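PDB 6W1W: motility-associated killing factor MakB from Vibrio cholerae serotype O1, which is one component of a three-part cytotoxin structurally similar to alpha-pore-forming toxins and probably acts with its partner proteins in forming pores in target-cell membranes. Local coordinates for residues Tyr201-Phe214 and Glu251-Thr265. Numbering follows the deposited sequence.
Sequences YGVVMTTSVPFLSF and EEAQAAAITKAIIQT
Ile262 of helix 251-265 packs on Phe214, Tyr201 and Leu212, at the tip of the hairpin formed by strands 193-203 and 209-220. Its CG2 lies over one face of the Phe214 ring, a CH-pi contact of 4.3 Å from Ile262 CG2 to the ring centroid. Its two-bend chain (chi1 -47°, chi2 -60°) brings CD1 to both aromatic rings: Ile262 CD1 is 3.6 Å from Phe214 CE1 and 3.7 Å from Tyr201 CE1. The two rings also meet in plane, edge against edge. Leu212 runs past Ile262 in the opposite direction, with Leu212 CD1 3.6 Å from Ile262 CG1.

One turn earlier, Ile258 uses two branches. CG2 meets Leu212 CD1, and Ile258 CD1 is 3.9 Å from Tyr201 CB. Phe211 has CG opposite the backbone N (chi1 177°), and its ring extends to the helix. Phe211 CZ is 3.6 Å from Ala255 CB, while Thr259 CG2 lies at the ring edge.

The polar contacts gather at the start of the helix. Gln254 OE1 accepts a nearly straight hydrogen bond of 3.1 Å from Val204 N, which is tilted from the amide plane. Gln254 NE2 gives a weak bond to Val204 O and a firmer one to Ala249 O. Both ends of the amide are thus held. The Glu251 side chain crosses those of Val203 and Met205 at about a right angle, OE1 by Val203 CG2 and OE2 by Met205 CB.

Helix 157-176 adds Ile167 against Tyr201 and Ile258. Together this is helix-on-sheet packing, which joins the beta-hairpin to the helical bundle, consistent with the beta-tongue that packs on the bundle in ClyA-like alpha-pore-forming toxins.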
loop_
_atom_site.group_PDB
_atom_site.type_symbol
_atom_site.label_atom_id
_atom_site.label_comp_id
_atom_site.label_asym_id
_atom_site.label_seq_id
_atom_site.Cartn_x
_atom_site.Cartn_y
_atom_site.Cartn_z
ATOM N N TYR A 201 2.903 20.735 10.379
ATOM C CA TYR A 201 2.091 21.938 10.377
ATOM C C TYR A 201 2.135 22.590 11.755
ATOM O O TYR A 201 2.613 22.008 12.734
ATOM C CB TYR A 201 0.649 21.612 9.979
ATOM C CG TYR A 201 0.544 20.857 8.671
ATOM C CD1 TYR A 201 0.663 19.468 8.631
ATOM C CD2 TYR A 201 0.336 21.527 7.478
ATOM C CE1 TYR A 201 0.577 18.771 7.431
ATOM C CE2 TYR A 201 0.251 20.844 6.278
ATOM C CZ TYR A 201 0.370 19.468 6.256
ATOM O OH TYR A 201 0.285 18.798 5.052
ATOM N N GLY A 202 1.626 23.818 11.816
ATOM C CA GLY A 202 1.599 24.590 13.046
ATOM C C GLY A 202 0.589 25.710 12.934
ATOM O O GLY A 202 0.068 26.003 11.857
ATOM N N VAL A 203 0.312 26.341 14.073
ATOM C CA VAL A 203 -0.660 27.425 14.162
ATOM C C VAL A 203 0.061 28.666 14.670
ATOM O O VAL A 203 0.788 28.599 15.668
ATOM C CB VAL A 203 -1.846 27.048 15.071
ATOM C CG1 VAL A 203 -1.352 26.322 16.317
ATOM C CG2 VAL A 203 -2.646 28.290 15.455
ATOM N N VAL A 204 -0.149 29.795 13.994
ATOM C CA VAL A 204 0.648 30.998 14.209
ATOM C C VAL A 204 -0.207 32.096 14.831
ATOM O O VAL A 204 -1.438 32.080 14.767
ATOM C CB VAL A 204 1.287 31.504 12.898
ATOM C CG1 VAL A 204 2.074 30.386 12.221
ATOM C CG2 VAL A 204 0.221 32.071 11.953
ATOM N N MET A 205 0.479 33.069 15.437
ATOM C CA MET A 205 -0.121 34.292 15.959
ATOM C C MET A 205 0.992 35.275 16.301
ATOM O O MET A 205 1.461 35.311 17.444
ATOM C CB MET A 205 -0.992 33.999 17.184
ATOM C CG MET A 205 -2.430 34.490 17.060
ATOM S SD MET A 205 -2.639 36.280 17.233
ATOM C CE MET A 205 -2.507 36.846 15.536
ATOM N N THR A 206 1.444 36.038 15.298
ATOM C CA THR A 206 2.596 36.940 15.372
ATOM C C THR A 206 3.917 36.186 15.537
ATOM O O THR A 206 4.993 36.758 15.315
ATOM C CB THR A 206 2.420 37.968 16.497
ATOM N N THR A 207 3.844 34.907 15.923
ATOM C CA THR A 207 5.001 34.018 15.995
ATOM C C THR A 207 4.671 32.669 15.357
ATOM O O THR A 207 4.181 32.615 14.223
ATOM C CB THR A 207 5.463 33.824 17.450
ATOM O OG1 THR A 207 4.354 33.413 18.265
ATOM C CG2 THR A 207 6.053 35.118 18.015
ATOM N N SER A 208 4.927 31.576 16.076
ATOM C CA SER A 208 4.657 30.238 15.562
ATOM C C SER A 208 4.663 29.241 16.714
ATOM O O SER A 208 5.435 29.380 17.664
ATOM C CB SER A 208 5.687 29.823 14.501
ATOM O OG SER A 208 5.592 30.609 13.321
ATOM N N VAL A 209 3.804 28.228 16.612
ATOM C CA VAL A 209 3.710 27.160 17.614
ATOM C C VAL A 209 3.472 25.826 16.912
ATOM O O VAL A 209 2.534 25.722 16.105
ATOM C CB VAL A 209 2.594 27.443 18.638
ATOM C CG1 VAL A 209 2.298 26.195 19.463
ATOM C CG2 VAL A 209 2.961 28.607 19.563
ATOM N N PRO A 210 4.270 24.787 17.180
ATOM C CA PRO A 210 4.038 23.492 16.524
ATOM C C PRO A 210 2.721 22.870 16.966
ATOM O O PRO A 210 2.172 23.189 18.023
ATOM C CB PRO A 210 5.231 22.637 16.967
ATOM C CG PRO A 210 5.707 23.270 18.221
ATOM C CD PRO A 210 5.457 24.752 18.058
ATOM N N PHE A 211 2.212 21.964 16.135
ATOM C CA PHE A 211 0.864 21.450 16.338
ATOM C C PHE A 211 0.726 20.019 15.840
ATOM O O PHE A 211 0.768 19.073 16.634
ATOM C CB PHE A 211 -0.140 22.377 15.645
ATOM C CG PHE A 211 -1.563 21.909 15.716
ATOM C CD1 PHE A 211 -2.178 21.351 14.607
ATOM C CD2 PHE A 211 -2.295 22.047 16.879
ATOM C CE1 PHE A 211 -3.487 20.926 14.661
ATOM C CE2 PHE A 211 -3.607 21.621 16.938
ATOM C CZ PHE A 211 -4.203 21.061 15.826
ATOM N N LEU A 212 0.564 19.849 14.533
ATOM C CA LEU A 212 0.349 18.544 13.924
ATOM C C LEU A 212 1.547 18.196 13.052
ATOM O O LEU A 212 2.209 19.084 12.505
ATOM C CB LEU A 212 -0.930 18.539 13.079
ATOM C CG LEU A 212 -1.549 17.237 12.563
ATOM C CD1 LEU A 212 -3.035 17.455 12.350
ATOM C CD2 LEU A 212 -0.905 16.746 11.268
ATOM N N SER A 213 1.815 16.896 12.916
ATOM C CA SER A 213 2.930 16.442 12.090
ATOM C C SER A 213 2.706 14.978 11.742
ATOM O O SER A 213 2.881 14.110 12.601
ATOM C CB SER A 213 4.261 16.635 12.816
ATOM O OG SER A 213 4.745 15.411 13.345
ATOM N N PHE A 214 2.331 14.703 10.496
ATOM C CA PHE A 214 2.184 13.334 10.023
ATOM C C PHE A 214 3.158 13.081 8.880
ATOM O O PHE A 214 3.594 14.006 8.190
ATOM C CB PHE A 214 0.739 13.035 9.589
ATOM C CG PHE A 214 0.409 13.472 8.188
ATOM C CD1 PHE A 214 0.425 14.808 7.840
ATOM C CD2 PHE A 214 0.047 12.543 7.228
ATOM C CE1 PHE A 214 0.112 15.209 6.555
ATOM C CE2 PHE A 214 -0.270 12.940 5.940
ATOM C CZ PHE A 214 -0.237 14.274 5.607
ATOM N N GLU A 251 -6.752 31.216 15.737
ATOM C CA GLU A 251 -5.958 30.075 16.185
ATOM C C GLU A 251 -6.722 28.766 16.023
ATOM O O GLU A 251 -6.207 27.802 15.445
ATOM C CB GLU A 251 -5.536 30.271 17.639
ATOM C CG GLU A 251 -4.486 31.344 17.845
ATOM C CD GLU A 251 -3.261 30.812 18.559
ATOM O OE1 GLU A 251 -3.156 29.574 18.707
ATOM O OE2 GLU A 251 -2.410 31.629 18.973
ATOM N N GLU A 252 -7.954 28.711 16.537
ATOM C CA GLU A 252 -8.743 27.490 16.420
ATOM C C GLU A 252 -9.068 27.179 14.966
ATOM O O GLU A 252 -8.982 26.021 14.538
ATOM C CB GLU A 252 -10.028 27.607 17.241
ATOM C CG GLU A 252 -9.838 27.398 18.733
ATOM C CD GLU A 252 -11.142 27.101 19.448
ATOM O OE1 GLU A 252 -12.077 26.582 18.797
ATOM O OE2 GLU A 252 -11.233 27.383 20.662
ATOM N N ALA A 253 -9.439 28.202 14.192
ATOM C CA ALA A 253 -9.789 27.994 12.792
ATOM C C ALA A 253 -8.632 27.389 12.007
ATOM O O ALA A 253 -8.852 26.569 11.107
ATOM C CB ALA A 253 -10.230 29.315 12.163
ATOM N N GLN A 254 -7.397 27.774 12.329
ATOM C CA GLN A 254 -6.250 27.137 11.690
ATOM C C GLN A 254 -6.178 25.662 12.057
ATOM O O GLN A 254 -6.042 24.800 11.181
ATOM C CB GLN A 254 -4.956 27.851 12.083
ATOM C CG GLN A 254 -4.753 29.198 11.409
ATOM C CD GLN A 254 -3.561 29.945 11.974
ATOM O OE1 GLN A 254 -2.415 29.511 11.833
ATOM N NE2 GLN A 254 -3.827 31.068 12.632
ATOM N N ALA A 255 -6.281 25.357 13.356
ATOM C CA ALA A 255 -6.269 23.965 13.797
ATOM C C ALA A 255 -7.446 23.196 13.219
ATOM O O ALA A 255 -7.313 22.018 12.864
ATOM C CB ALA A 255 -6.287 23.891 15.322
ATOM N N ALA A 256 -8.609 23.843 13.122
ATOM C CA ALA A 256 -9.764 23.185 12.520
ATOM C C ALA A 256 -9.499 22.866 11.056
ATOM O O ALA A 256 -9.779 21.755 10.588
ATOM C CB ALA A 256 -11.007 24.063 12.669
ATOM N N ALA A 257 -8.929 23.825 10.322
ATOM C CA ALA A 257 -8.687 23.629 8.897
ATOM C C ALA A 257 -7.580 22.608 8.655
ATOM O O ALA A 257 -7.663 21.808 7.715
ATOM C CB ALA A 257 -8.350 24.967 8.243
ATOM N N ILE A 258 -6.539 22.618 9.491
ATOM C CA ILE A 258 -5.449 21.654 9.340
ATOM C C ILE A 258 -5.970 20.229 9.489
ATOM O O ILE A 258 -5.798 19.391 8.594
ATOM C CB ILE A 258 -4.325 21.949 10.348
ATOM C CG1 ILE A 258 -3.628 23.269 10.001
ATOM C CG2 ILE A 258 -3.334 20.784 10.402
ATOM C CD1 ILE A 258 -2.506 23.654 10.947
ATOM N N THR A 259 -6.629 19.943 10.623
ATOM C CA THR A 259 -7.039 18.576 10.946
ATOM C C THR A 259 -8.014 18.019 9.916
ATOM O O THR A 259 -7.949 16.833 9.570
ATOM C CB THR A 259 -7.657 18.523 12.347
ATOM O OG1 THR A 259 -8.738 19.461 12.437
ATOM C CG2 THR A 259 -6.619 18.849 13.406
ATOM N N LYS A 260 -8.926 18.854 9.415
ATOM C CA LYS A 260 -9.844 18.396 8.378
ATOM C C LYS A 260 -9.089 17.878 7.157
ATOM O O LYS A 260 -9.481 16.867 6.563
ATOM C CB LYS A 260 -10.802 19.528 8.006
ATOM C CG LYS A 260 -11.250 19.570 6.556
ATOM C CD LYS A 260 -12.231 18.465 6.222
ATOM C CE LYS A 260 -13.003 18.776 4.951
ATOM N NZ LYS A 260 -14.028 19.838 5.169
ATOM N N ALA A 261 -7.981 18.530 6.791
ATOM C CA ALA A 261 -7.222 18.103 5.617
ATOM C C ALA A 261 -6.413 16.836 5.878
ATOM O O ALA A 261 -6.262 16.007 4.973
ATOM C CB ALA A 261 -6.300 19.227 5.148
ATOM N N ILE A 262 -5.887 16.665 7.093
ATOM C CA ILE A 262 -5.194 15.422 7.430
ATOM C C ILE A 262 -6.157 14.240 7.369
ATOM O O ILE A 262 -5.824 13.175 6.832
ATOM C CB ILE A 262 -4.528 15.538 8.813
ATOM C CG1 ILE A 262 -3.766 16.856 8.916
ATOM C CG2 ILE A 262 -3.587 14.364 9.050
ATOM C CD1 ILE A 262 -2.675 17.001 7.883
ATOM N N ILE A 263 -7.367 14.407 7.913
ATOM C CA ILE A 263 -8.382 13.365 7.787
ATOM C C ILE A 263 -8.736 13.151 6.323
ATOM O O ILE A 263 -8.837 12.010 5.851
ATOM C CB ILE A 263 -9.625 13.714 8.634
ATOM C CG1 ILE A 263 -9.525 13.091 10.029
ATOM C CG2 ILE A 263 -10.917 13.254 7.953
ATOM C CD1 ILE A 263 -8.495 13.732 10.923
ATOM N N GLN A 264 -8.896 14.245 5.572
ATOM C CA GLN A 264 -9.289 14.144 4.170
ATOM C C GLN A 264 -8.262 13.374 3.345
ATOM O O GLN A 264 -8.627 12.704 2.372
ATOM C CB GLN A 264 -9.509 15.542 3.591
ATOM C CG GLN A 264 -10.063 15.559 2.180
ATOM C CD GLN A 264 -11.313 14.725 2.032
ATOM O OE1 GLN A 264 -11.299 13.677 1.390
ATOM N NE2 GLN A 264 -12.409 15.188 2.625
ATOM N N THR A 265 -6.980 13.441 3.716
ATOM C CA THR A 265 -5.987 12.640 3.005
ATOM C C THR A 265 -5.995 11.197 3.492
ATOM O O THR A 265 -5.766 10.275 2.696
ATOM C CB THR A 265 -4.581 13.251 3.141
ATOM O OG1 THR A 265 -4.247 13.413 4.525
ATOM C CG2 THR A 265 -4.498 14.614 2.428
#